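Local coordinates for protein phenol hydroxylase component phN (Pseudomonas stutzeri, PDB 3U52) that probably hydroxylates phenol at a carboxylate-bridged diiron centre, as the diiron-bearing subunit of the hydroxylase component of a multicomponent bacterial monooxygenase, at residues 270-283 / 327-339. Sequence-based numbering, arbitrary orientation.
Sequences FRLLSLVSMMMDYM and AKHHLSHQLWTTF
Tyr282 and Trp336 lie nearly flat on one another in an offset stack: the phenol ring and the five-membered ring of the indole are tilted by 13°, with centroids 4.0 Å apart. Each also lends its CB to the other, Trp336 CB over the phenol face and Tyr282 CB over the six-membered ring. Trp336 gets there with CG anti to its backbone N (chi1 -180°), and its NE1 is tied down by the carbonyl of Trp351. Beyond the stack, Tyr282 OH and His333 ND1 share a 2.7 Å hydrogen bond, at the rim of an imidazole standing steeply to the phenol; Tyr377 gives that hydroxyl a second partner. With an alanine in place of Trp336, the tyrosine face would probably lose its cover and the Trp351 carbonyl this indole donor.

The tight part is where the helices cross, their axes 7.9 Å apart and at 86°. Ser332 drops as a knob among Ser277, Met278, Asp281 and Tyr282, and its OG donates a short hydrogen bond, 2.5 Å, to the anti side of Asp281 OD1. Asp281 OD2 takes the backbone N of Trp291, so both carboxylate oxygens are held. In return, Met278 fits among Ser332, Leu335, Trp336 and Phe339, bending at chi3 so that sulfur and methyl both meet the CD1-CE1 side of the Phe339 ring, the sulfur obliquely, a Met-aromatic contact; its CG touches the indole edge at CE3.

Packing is looser toward Ala327, the partly exposed end, where Phe270 merely brings CZ to within 3.9 Å of Ala327 CB and CE1 to Leu331 CD2. At the other end Phe339 borders a bound xenon. The whole is a near-perpendicular helix crossing with reciprocal knobs-into-holes packing and an aromatic cluster, joining helix 254-283 to helix 331-342 in the largely helical hydroxylase subunit.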
loop_
_atom_site.group_PDB
_atom_site.type_symbol
_atom_site.label_atom_id
_atom_site.label_comp_id
_atom_site.label_asym_id
_atom_site.label_seq_id
_atom_site.Cartn_x
_atom_site.Cartn_y
_atom_site.Cartn_z
ATOM N N PHE A 270 19.882 -28.398 -11.328
ATOM C CA PHE A 270 18.932 -29.499 -11.069
ATOM C C PHE A 270 19.041 -30.032 -9.594
ATOM O O PHE A 270 18.027 -30.277 -8.902
ATOM C CB PHE A 270 19.193 -30.638 -12.099
ATOM C CG PHE A 270 18.472 -31.908 -11.785
ATOM C CD1 PHE A 270 17.095 -31.924 -11.638
ATOM C CD2 PHE A 270 19.177 -33.096 -11.649
ATOM C CE1 PHE A 270 16.419 -33.153 -11.367
ATOM C CE2 PHE A 270 18.516 -34.298 -11.383
ATOM C CZ PHE A 270 17.141 -34.310 -11.242
ATOM N N ARG A 271 20.278 -30.207 -9.104
ATOM C CA ARG A 271 20.489 -30.682 -7.734
ATOM C C ARG A 271 20.000 -29.627 -6.743
ATOM O O ARG A 271 19.362 -29.946 -5.745
ATOM C CB ARG A 271 21.964 -31.100 -7.501
ATOM C CG ARG A 271 22.252 -32.454 -8.195
ATOM C CD ARG A 271 21.399 -33.537 -7.519
ATOM N NE ARG A 271 21.895 -34.902 -7.804
ATOM C CZ ARG A 271 21.151 -35.904 -8.256
ATOM N NH1 ARG A 271 19.857 -35.744 -8.538
ATOM N NH2 ARG A 271 21.708 -37.076 -8.450
ATOM N N LEU A 272 20.277 -28.362 -7.022
ATOM C CA LEU A 272 19.815 -27.325 -6.101
ATOM C C LEU A 272 18.245 -27.354 -5.997
ATOM O O LEU A 272 17.670 -27.268 -4.910
ATOM C CB LEU A 272 20.309 -25.972 -6.603
ATOM C CG LEU A 272 19.825 -24.764 -5.817
ATOM C CD1 LEU A 272 20.167 -24.903 -4.294
ATOM C CD2 LEU A 272 20.444 -23.568 -6.416
ATOM N N LEU A 273 17.579 -27.507 -7.131
ATOM C CA LEU A 273 16.096 -27.487 -7.202
ATOM C C LEU A 273 15.382 -28.688 -6.573
ATOM O O LEU A 273 14.154 -28.652 -6.315
ATOM C CB LEU A 273 15.652 -27.434 -8.663
ATOM C CG LEU A 273 15.882 -26.113 -9.357
ATOM C CD1 LEU A 273 15.638 -26.341 -10.875
ATOM C CD2 LEU A 273 14.926 -25.063 -8.750
ATOM N N SER A 274 16.121 -29.764 -6.350
ATOM C CA SER A 274 15.580 -30.877 -5.588
ATOM C C SER A 274 14.976 -30.411 -4.232
ATOM O O SER A 274 13.969 -30.945 -3.807
ATOM C CB SER A 274 16.596 -32.019 -5.454
ATOM O OG SER A 274 17.577 -31.817 -4.441
ATOM N N LEU A 275 15.539 -29.377 -3.602
ATOM C CA LEU A 275 14.946 -28.762 -2.425
ATOM C C LEU A 275 13.539 -28.177 -2.631
ATOM O O LEU A 275 12.706 -28.235 -1.709
ATOM C CB LEU A 275 15.856 -27.642 -1.916
ATOM C CG LEU A 275 17.158 -28.060 -1.255
ATOM C CD1 LEU A 275 17.953 -26.777 -0.864
ATOM C CD2 LEU A 275 16.879 -28.976 -0.052
ATOM N N VAL A 276 13.293 -27.581 -3.807
ATOM C CA VAL A 276 11.977 -27.050 -4.194
ATOM C C VAL A 276 10.965 -28.166 -4.518
ATOM O O VAL A 276 9.790 -28.023 -4.189
ATOM C CB VAL A 276 12.042 -26.059 -5.394
ATOM C CG1 VAL A 276 10.705 -25.322 -5.567
ATOM C CG2 VAL A 276 13.116 -25.034 -5.190
ATOM N N SER A 277 11.417 -29.268 -5.135
ATOM C CA SER A 277 10.531 -30.385 -5.397
ATOM C C SER A 277 9.865 -30.884 -4.134
ATOM O O SER A 277 8.664 -31.145 -4.104
ATOM C CB SER A 277 11.245 -31.549 -6.115
ATOM O OG SER A 277 12.024 -32.263 -5.203
ATOM N N MET A 278 10.661 -31.017 -3.080
ATOM C CA MET A 278 10.172 -31.448 -1.767
ATOM C C MET A 278 9.184 -30.420 -1.134
ATOM O O MET A 278 8.164 -30.781 -0.538
ATOM C CB MET A 278 11.393 -31.651 -0.857
ATOM C CG MET A 278 11.053 -31.964 0.524
ATOM S SD MET A 278 12.559 -32.068 1.517
ATOM C CE MET A 278 12.868 -30.277 1.744
ATOM N N MET A 279 9.528 -29.145 -1.215
ATOM C CA MET A 279 8.664 -28.050 -0.733
ATOM C C MET A 279 7.271 -28.091 -1.333
ATOM O O MET A 279 6.243 -28.064 -0.613
ATOM C CB MET A 279 9.353 -26.717 -1.087
ATOM C CG MET A 279 8.755 -25.436 -0.509
ATOM S SD MET A 279 7.216 -24.886 -1.273
ATOM C CE MET A 279 7.470 -24.204 -2.870
ATOM N N MET A 280 7.217 -28.095 -2.660
ATOM C CA MET A 280 5.913 -27.977 -3.318
ATOM C C MET A 280 5.063 -29.265 -3.192
ATOM O O MET A 280 3.835 -29.167 -3.097
ATOM C CB MET A 280 6.027 -27.524 -4.783
ATOM C CG MET A 280 6.554 -28.569 -5.752
ATOM S SD MET A 280 6.945 -27.840 -7.366
ATOM C CE MET A 280 5.341 -27.624 -8.094
ATOM N N ASP A 281 5.690 -30.443 -3.182
ATOM C CA ASP A 281 4.904 -31.679 -3.078
ATOM C C ASP A 281 4.442 -31.933 -1.650
ATOM O O ASP A 281 3.319 -32.453 -1.459
ATOM C CB ASP A 281 5.682 -32.902 -3.573
ATOM C CG ASP A 281 5.699 -33.011 -5.093
ATOM O OD1 ASP A 281 6.252 -33.979 -5.611
ATOM O OD2 ASP A 281 5.119 -32.155 -5.789
ATOM N N TYR A 282 5.281 -31.570 -0.653
ATOM C CA TYR A 282 5.028 -31.939 0.768
ATOM C C TYR A 282 4.756 -30.796 1.756
ATOM O O TYR A 282 3.947 -30.957 2.690
ATOM C CB TYR A 282 6.219 -32.746 1.324
ATOM C CG TYR A 282 6.275 -34.156 0.790
ATOM C CD1 TYR A 282 6.910 -34.452 -0.434
ATOM C CD2 TYR A 282 5.675 -35.191 1.492
ATOM C CE1 TYR A 282 6.927 -35.743 -0.958
ATOM C CE2 TYR A 282 5.690 -36.510 0.998
ATOM C CZ TYR A 282 6.322 -36.777 -0.207
ATOM O OH TYR A 282 6.307 -38.076 -0.648
ATOM N N MET A 283 5.462 -29.672 1.607
ATOM C CA MET A 283 5.354 -28.627 2.608
ATOM C C MET A 283 4.138 -27.700 2.437
ATOM O O MET A 283 3.779 -26.992 3.386
ATOM C CB MET A 283 6.637 -27.819 2.733
ATOM C CG MET A 283 7.882 -28.632 3.148
ATOM S SD MET A 283 9.139 -27.381 3.397
ATOM C CE MET A 283 10.291 -28.136 4.486
ATOM N N ALA A 327 14.009 -38.559 -13.093
ATOM C CA ALA A 327 14.006 -38.406 -11.623
ATOM C C ALA A 327 12.781 -37.648 -11.108
ATOM O O ALA A 327 12.492 -37.674 -9.915
ATOM C CB ALA A 327 15.302 -37.706 -11.107
ATOM N N LYS A 328 12.074 -36.964 -11.990
ATOM C CA LYS A 328 10.929 -36.168 -11.570
ATOM C C LYS A 328 9.869 -37.034 -10.878
ATOM O O LYS A 328 9.092 -36.518 -10.046
ATOM C CB LYS A 328 10.331 -35.351 -12.752
ATOM C CG LYS A 328 9.454 -36.184 -13.727
ATOM C CD LYS A 328 8.999 -35.316 -14.876
ATOM C CE LYS A 328 8.248 -36.147 -15.938
ATOM N NZ LYS A 328 9.158 -36.551 -17.015
ATOM N N HIS A 329 9.853 -38.345 -11.185
ATOM C CA HIS A 329 8.887 -39.264 -10.557
ATOM C C HIS A 329 9.290 -39.686 -9.113
ATOM O O HIS A 329 8.526 -40.369 -8.431
ATOM C CB HIS A 329 8.662 -40.497 -11.427
ATOM C CG HIS A 329 8.223 -40.163 -12.815
ATOM N ND1 HIS A 329 7.009 -39.567 -13.085
ATOM C CD2 HIS A 329 8.846 -40.308 -14.006
ATOM C CE1 HIS A 329 6.900 -39.361 -14.390
ATOM N NE2 HIS A 329 8.000 -39.810 -14.970
ATOM N N HIS A 330 10.500 -39.293 -8.690
ATOM C CA HIS A 330 11.137 -39.857 -7.464
ATOM C C HIS A 330 11.638 -38.788 -6.509
ATOM O O HIS A 330 11.576 -38.943 -5.286
ATOM C CB HIS A 330 12.335 -40.718 -7.882
ATOM C CG HIS A 330 11.946 -42.006 -8.558
ATOM N ND1 HIS A 330 11.395 -43.070 -7.872
ATOM C CD2 HIS A 330 12.009 -42.388 -9.852
ATOM C CE1 HIS A 330 11.152 -44.057 -8.715
ATOM N NE2 HIS A 330 11.523 -43.671 -9.920
ATOM N N LEU A 331 12.112 -37.683 -7.086
ATOM C CA LEU A 331 12.891 -36.644 -6.364
ATOM C C LEU A 331 12.286 -36.140 -5.046
ATOM O O LEU A 331 12.939 -36.187 -3.980
ATOM C CB LEU A 331 13.077 -35.452 -7.268
ATOM C CG LEU A 331 14.396 -34.754 -7.176
ATOM C CD1 LEU A 331 15.575 -35.751 -7.508
ATOM C CD2 LEU A 331 14.344 -33.659 -8.246
ATOM N N SER A 332 11.055 -35.671 -5.101
ATOM C CA SER A 332 10.444 -35.074 -3.903
ATOM C C SER A 332 10.260 -36.081 -2.775
ATOM O O SER A 332 10.442 -35.762 -1.602
ATOM C CB SER A 332 9.130 -34.385 -4.273
ATOM O OG SER A 332 8.118 -35.333 -4.545
ATOM N N HIS A 333 9.946 -37.320 -3.137
ATOM C CA HIS A 333 9.726 -38.394 -2.162
ATOM C C HIS A 333 11.055 -38.859 -1.492
ATOM O O HIS A 333 11.110 -39.052 -0.278
ATOM C CB HIS A 333 9.031 -39.568 -2.872
ATOM C CG HIS A 333 7.900 -39.140 -3.781
ATOM N ND1 HIS A 333 6.772 -38.492 -3.308
ATOM C CD2 HIS A 333 7.764 -39.216 -5.129
ATOM C CE1 HIS A 333 5.973 -38.209 -4.325
ATOM N NE2 HIS A 333 6.544 -38.644 -5.438
ATOM N N GLN A 334 12.116 -39.030 -2.289
ATOM C CA GLN A 334 13.461 -39.320 -1.751
ATOM C C GLN A 334 13.941 -38.232 -0.773
ATOM O O GLN A 334 14.454 -38.521 0.332
ATOM C CB GLN A 334 14.466 -39.480 -2.911
ATOM C CG GLN A 334 14.197 -40.706 -3.779
ATOM C CD GLN A 334 15.011 -40.730 -5.077
ATOM O OE1 GLN A 334 15.326 -39.694 -5.670
ATOM N NE2 GLN A 334 15.334 -41.949 -5.534
ATOM N N LEU A 335 13.746 -36.976 -1.127
ATOM C CA LEU A 335 14.201 -35.902 -0.277
ATOM C C LEU A 335 13.351 -35.765 0.996
ATOM O O LEU A 335 13.889 -35.500 2.068
ATOM C CB LEU A 335 14.213 -34.586 -1.066
ATOM C CG LEU A 335 15.514 -34.474 -1.847
ATOM C CD1 LEU A 335 15.172 -33.743 -3.083
ATOM C CD2 LEU A 335 16.443 -33.662 -0.961
ATOM N N TRP A 336 12.027 -35.974 0.898
ATOM C CA TRP A 336 11.196 -35.705 2.082
ATOM C C TRP A 336 11.548 -36.724 3.126
ATOM O O TRP A 336 11.717 -36.445 4.318
ATOM C CB TRP A 336 9.709 -35.779 1.761
ATOM C CG TRP A 336 8.791 -35.502 2.946
ATOM C CD1 TRP A 336 7.958 -36.408 3.589
ATOM C CD2 TRP A 336 8.633 -34.262 3.639
ATOM N NE1 TRP A 336 7.261 -35.772 4.597
ATOM C CE2 TRP A 336 7.634 -34.454 4.628
ATOM C CE3 TRP A 336 9.195 -32.978 3.479
ATOM C CZ2 TRP A 336 7.210 -33.429 5.464
ATOM C CZ3 TRP A 336 8.772 -31.967 4.317
ATOM C CH2 TRP A 336 7.789 -32.200 5.294
ATOM N N THR A 337 11.638 -37.953 2.669
ATOM C CA THR A 337 12.097 -39.076 3.523
ATOM C C THR A 337 13.542 -38.888 4.177
ATOM O O THR A 337 13.765 -39.204 5.381
ATOM C CB THR A 337 11.712 -40.353 2.685
ATOM O OG1 THR A 337 10.587 -41.054 3.232
ATOM C CG2 THR A 337 12.751 -41.127 2.161
ATOM N N THR A 338 14.466 -38.285 3.447
ATOM C CA THR A 338 15.760 -37.852 3.972
ATOM C C THR A 338 15.614 -36.812 5.068
ATOM O O THR A 338 16.206 -36.955 6.149
ATOM C CB THR A 338 16.604 -37.275 2.825
ATOM O OG1 THR A 338 16.819 -38.354 1.902
ATOM C CG2 THR A 338 17.944 -36.703 3.304
ATOM N N PHE A 339 14.823 -35.765 4.812
ATOM C CA PHE A 339 14.674 -34.693 5.784
ATOM C C PHE A 339 13.892 -35.170 6.991
ATOM O O PHE A 339 14.204 -34.786 8.130
ATOM C CB PHE A 339 14.066 -33.440 5.158
ATOM C CG PHE A 339 15.089 -32.592 4.405
ATOM C CD1 PHE A 339 15.206 -32.665 3.032
ATOM C CD2 PHE A 339 15.947 -31.764 5.096
ATOM C CE1 PHE A 339 16.121 -31.867 2.343
ATOM C CE2 PHE A 339 16.853 -30.944 4.427
ATOM C CZ PHE A 339 16.961 -31.020 3.043
#